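ActII protein (Streptomyces coelicolor, PDB 2OPT) probably binds DNA as a TetR-family transcriptional repressor, and takes up the antibiotic actinorhodin or its biosynthetic precursor as ligand. Local coordinates at residues A[54-63]-A[99-110]. Residues are numbered along the deposited sequence; the frame is centred on the assembly and turned at random. Where two conformers were deposited one is given.
Sequences LDLVFDIVLT and IAIDRVPLGPNG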
loop_
_atom_site.group_PDB
_atom_site.type_symbol
_atom_site.label_atom_id
_atom_site.label_comp_id
_atom_site.label_asym_id
_atom_site.label_seq_id
_atom_site.Cartn_x
_atom_site.Cartn_y
_atom_site.Cartn_z
ATOM N N LEU A 54 -3.358 -0.866 20.706
ATOM C CA LEU A 54 -2.984 -1.354 19.394
ATOM C C LEU A 54 -1.550 -0.932 19.014
ATOM O O LEU A 54 -0.851 -1.693 18.371
ATOM C CB LEU A 54 -4.010 -0.879 18.346
ATOM C CG LEU A 54 -5.382 -1.569 18.454
ATOM C CD1 LEU A 54 -6.291 -1.009 17.380
ATOM C CD2 LEU A 54 -5.255 -3.109 18.349
ATOM N N ASP A 55 -1.112 0.276 19.395
ATOM C CA ASP A 55 0.282 0.713 19.148
ATOM C C ASP A 55 1.188 -0.298 19.828
ATOM O O ASP A 55 2.272 -0.642 19.321
ATOM C CB ASP A 55 0.556 2.086 19.796
ATOM C CG ASP A 55 -0.096 3.273 19.048
ATOM O OD1 ASP A 55 -0.360 3.164 17.848
ATOM O OD2 ASP A 55 -0.247 4.376 19.653
ATOM N N LEU A 56 0.774 -0.778 21.005
ATOM C CA LEU A 56 1.624 -1.688 21.776
ATOM C C LEU A 56 1.676 -3.103 21.198
ATOM O O LEU A 56 2.707 -3.794 21.298
ATOM C CB LEU A 56 1.157 -1.719 23.237
ATOM C CG LEU A 56 1.343 -0.460 24.102
ATOM C CD1 LEU A 56 0.690 -0.693 25.464
ATOM C CD2 LEU A 56 2.781 -0.106 24.288
ATOM N N VAL A 57 0.528 -3.553 20.698
ATOM C CA VAL A 57 0.374 -4.868 20.073
ATOM C C VAL A 57 1.249 -4.818 18.803
ATOM O O VAL A 57 2.007 -5.728 18.526
ATOM C CB VAL A 57 -1.092 -5.138 19.749
ATOM C CG1 VAL A 57 -1.243 -6.355 18.871
ATOM C CG2 VAL A 57 -1.932 -5.352 21.030
ATOM N N PHE A 58 1.189 -3.706 18.070
ATOM C CA PHE A 58 2.030 -3.581 16.898
ATOM C C PHE A 58 3.510 -3.718 17.247
ATOM O O PHE A 58 4.231 -4.460 16.573
ATOM C CB PHE A 58 1.731 -2.254 16.167
ATOM C CG PHE A 58 2.541 -2.039 14.888
ATOM C CD1 PHE A 58 2.828 -3.097 14.033
ATOM C CD2 PHE A 58 2.955 -0.760 14.531
ATOM C CE1 PHE A 58 3.557 -2.893 12.861
ATOM C CE2 PHE A 58 3.667 -0.539 13.362
ATOM C CZ PHE A 58 3.956 -1.602 12.519
ATOM N N ASP A 59 3.979 -3.033 18.295
ATOM C CA ASP A 59 5.402 -3.123 18.595
ATOM C C ASP A 59 5.814 -4.493 19.090
ATOM O O ASP A 59 6.927 -4.966 18.810
ATOM C CB ASP A 59 5.825 -2.082 19.610
ATOM C CG ASP A 59 7.312 -1.874 19.585
ATOM O OD1 ASP A 59 7.804 -1.338 18.566
ATOM O OD2 ASP A 59 7.995 -2.399 20.508
ATOM N N ILE A 60 4.937 -5.172 19.813
ATOM C CA ILE A 60 5.385 -6.434 20.409
ATOM C C ILE A 60 5.714 -7.559 19.412
ATOM O O ILE A 60 6.598 -8.385 19.647
ATOM C CB ILE A 60 4.394 -6.889 21.483
ATOM C CG1 ILE A 60 5.162 -7.640 22.566
ATOM C CG2 ILE A 60 3.219 -7.744 20.865
ATOM C CD1 ILE A 60 4.360 -7.817 23.804
ATOM N N VAL A 61 4.960 -7.633 18.315
ATOM C CA VAL A 61 5.156 -8.672 17.300
ATOM C C VAL A 61 6.429 -8.387 16.446
ATOM O O VAL A 61 6.956 -9.267 15.807
ATOM C CB VAL A 61 3.914 -8.732 16.360
ATOM C CG1 VAL A 61 2.746 -9.228 17.116
ATOM C CG2 VAL A 61 3.563 -7.310 15.781
ATOM N N LEU A 62 6.876 -7.130 16.402
ATOM C CA LEU A 62 8.059 -6.735 15.629
ATOM C C LEU A 62 9.335 -7.351 16.142
ATOM O O LEU A 62 10.340 -7.357 15.445
ATOM C CB LEU A 62 8.219 -5.225 15.648
ATOM C CG LEU A 62 7.149 -4.475 14.849
ATOM C CD1 LEU A 62 7.431 -2.931 14.830
ATOM C CD2 LEU A 62 7.165 -4.992 13.417
ATOM N N THR A 63 9.286 -7.878 17.368
ATOM C CA THR A 63 10.340 -8.702 17.868
ATOM C C THR A 63 10.592 -9.842 16.915
ATOM O O THR A 63 11.702 -10.348 16.859
ATOM C CB THR A 63 10.021 -9.278 19.289
ATOM O OG1 THR A 63 11.262 -9.631 19.888
ATOM C CG2 THR A 63 9.161 -10.543 19.238
ATOM N N ILE A 99 -3.582 -3.025 11.441
ATOM C CA ILE A 99 -3.125 -2.130 12.501
ATOM C C ILE A 99 -1.907 -1.367 12.040
ATOM O O ILE A 99 -1.768 -0.177 12.314
ATOM C CB ILE A 99 -2.737 -2.990 13.736
ATOM C CG1 ILE A 99 -3.962 -3.707 14.306
ATOM C CG2 ILE A 99 -2.007 -2.192 14.788
ATOM C CD1 ILE A 99 -3.575 -4.791 15.312
ATOM N N ALA A 100 -0.998 -2.085 11.366
ATOM C CA ALA A 100 0.287 -1.547 10.925
ATOM C C ALA A 100 0.190 -0.445 9.906
ATOM O O ALA A 100 1.045 0.415 9.864
ATOM C CB ALA A 100 1.142 -2.650 10.355
ATOM N N ILE A 101 -0.821 -0.496 9.049
ATOM C CA ILE A 101 -0.822 0.309 7.808
ATOM C C ILE A 101 -0.761 1.844 8.017
ATOM O O ILE A 101 -0.181 2.593 7.182
ATOM C CB ILE A 101 -2.008 -0.129 6.868
ATOM C CG1 ILE A 101 -1.808 0.273 5.382
ATOM C CG2 ILE A 101 -3.409 0.174 7.491
ATOM C CD1 ILE A 101 -0.897 1.441 5.094
ATOM N N ASP A 102 -1.355 2.310 9.111
ATOM C CA ASP A 102 -1.439 3.716 9.475
ATOM C C ASP A 102 -0.466 4.083 10.634
ATOM O O ASP A 102 -0.544 5.169 11.198
ATOM C CB ASP A 102 -2.878 3.976 9.920
ATOM C CG ASP A 102 -3.277 3.115 11.125
ATOM O OD1 ASP A 102 -2.917 1.919 11.169
ATOM O OD2 ASP A 102 -3.948 3.643 12.037
ATOM N N ARG A 103 0.411 3.159 11.019
ATOM C CA ARG A 103 1.281 3.355 12.182
ATOM C C ARG A 103 2.774 3.424 11.812
ATOM O O ARG A 103 3.201 2.824 10.821
ATOM C CB ARG A 103 1.032 2.238 13.202
ATOM C CG ARG A 103 -0.332 2.346 13.896
ATOM C CD ARG A 103 -0.529 1.247 14.960
ATOM N NE ARG A 103 -1.484 1.731 15.969
ATOM C CZ ARG A 103 -2.814 1.739 15.829
ATOM N NH1 ARG A 103 -3.388 1.229 14.738
ATOM N NH2 ARG A 103 -3.570 2.231 16.799
ATOM N N VAL A 104 3.550 4.173 12.601
ATOM C CA VAL A 104 5.006 4.259 12.424
ATOM C C VAL A 104 5.630 3.340 13.483
ATOM O O VAL A 104 5.338 3.482 14.653
ATOM C CB VAL A 104 5.527 5.746 12.555
ATOM C CG1 VAL A 104 7.052 5.807 12.665
ATOM C CG2 VAL A 104 5.012 6.632 11.382
ATOM N N PRO A 105 6.428 2.348 13.058
ATOM C CA PRO A 105 6.968 1.408 14.025
ATOM C C PRO A 105 8.123 2.050 14.795
ATOM O O PRO A 105 9.284 1.745 14.551
ATOM C CB PRO A 105 7.416 0.207 13.167
ATOM C CG PRO A 105 7.590 0.726 11.767
ATOM C CD PRO A 105 6.849 2.056 11.660
ATOM N N LEU A 106 7.786 2.947 15.713
ATOM C CA LEU A 106 8.774 3.579 16.575
ATOM C C LEU A 106 8.506 3.344 18.079
ATOM O O LEU A 106 8.749 4.229 18.905
ATOM C CB LEU A 106 8.871 5.071 16.271
ATOM C CG LEU A 106 10.026 5.600 15.409
ATOM C CD1 LEU A 106 10.909 4.539 14.710
ATOM C CD2 LEU A 106 9.467 6.560 14.394
ATOM N N GLY A 107 7.974 2.179 18.434
ATOM C CA GLY A 107 8.147 1.722 19.789
ATOM C C GLY A 107 9.517 1.030 19.860
ATOM O O GLY A 107 10.267 1.025 18.895
ATOM N N PRO A 108 9.815 0.393 20.996
ATOM C CA PRO A 108 11.072 -0.290 21.281
ATOM C C PRO A 108 11.502 -1.211 20.182
ATOM O O PRO A 108 12.569 -1.044 19.634
ATOM C CB PRO A 108 10.751 -1.109 22.520
ATOM C CG PRO A 108 9.566 -0.412 23.167
ATOM C CD PRO A 108 8.851 0.327 22.121
ATOM N N ASN A 109 10.691 -2.211 19.857
ATOM C CA ASN A 109 11.107 -3.181 18.854
ATOM C C ASN A 109 11.179 -2.531 17.480
ATOM O O ASN A 109 12.070 -2.848 16.667
ATOM C CB ASN A 109 10.175 -4.374 18.831
ATOM C CG ASN A 109 10.345 -5.210 20.022
ATOM O OD1 ASN A 109 11.471 -5.499 20.454
ATOM N ND2 ASN A 109 9.227 -5.576 20.625
ATOM N N GLY A 110 10.277 -1.581 17.259
ATOM C CA GLY A 110 10.230 -0.925 15.969
ATOM C C GLY A 110 11.467 -0.090 15.714
ATOM O O GLY A 110 12.004 -0.123 14.595
HETATM O O HOH W 1 6.580 0.132 16.966
HETATM O O HOH W 2 12.514 -7.618 21.864
#
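D59 turns its carboxylate onto the first turn of helix 108-123, with CG anti to the backbone N (chi1 -161°) and beside the carbonyl carbon. D59 OD2 accepts a hydrogen bond from N109 N at 2.8 Å through its syn lone pair, and D59 OD1, also met on the syn side, accepts one from G110 N at 2.8 Å. Two backbone N-H groups thus hold the carboxylate at both oxygens, and the helix start is likely to favour its negative charge. A water joins D59 OD1 to the backbone N of G107, which occupies the N-cap position. N109 returns a bond from its amide: N109 ND2 reaches D59 O at 3.0 Å, from well above the carbonyl plane.

At the other end, R103 runs past the F58 ring in the opposite direction, its chain extended from CG to NE, and R103 NE forms a hydrogen-bonded salt bridge to D55 OD1 at 2.6 Å, with an N-H...O angle of 157°. The oxygen is approached on its anti side, with carboxylate and guanidinium planes 65° apart. L54 CB lies over one guanidinium face, and NH1 bonds I99 O nearly in the guanidinium plane; NH2 is held by D51 O. A methionine in place of R103 would probably leave D55 without its charge partner and the carbonyls of I99 and D51 without these N-H donors.

Between these polar ends, A100 CA sits over one F58 face, 4.1 Å from the centroid, a CH-pi contact. P105 CB bridges F58 CE2 and L62 CD1, at 3.8 Å from the former. V104 packs on F166 of the second subunit. The whole is an interdomain junction of the TetR fold: helix 50-61, following the predicted helix-turn-helix, is fastened to the link between helices 96-100 and 108-123 of the C-terminal domain.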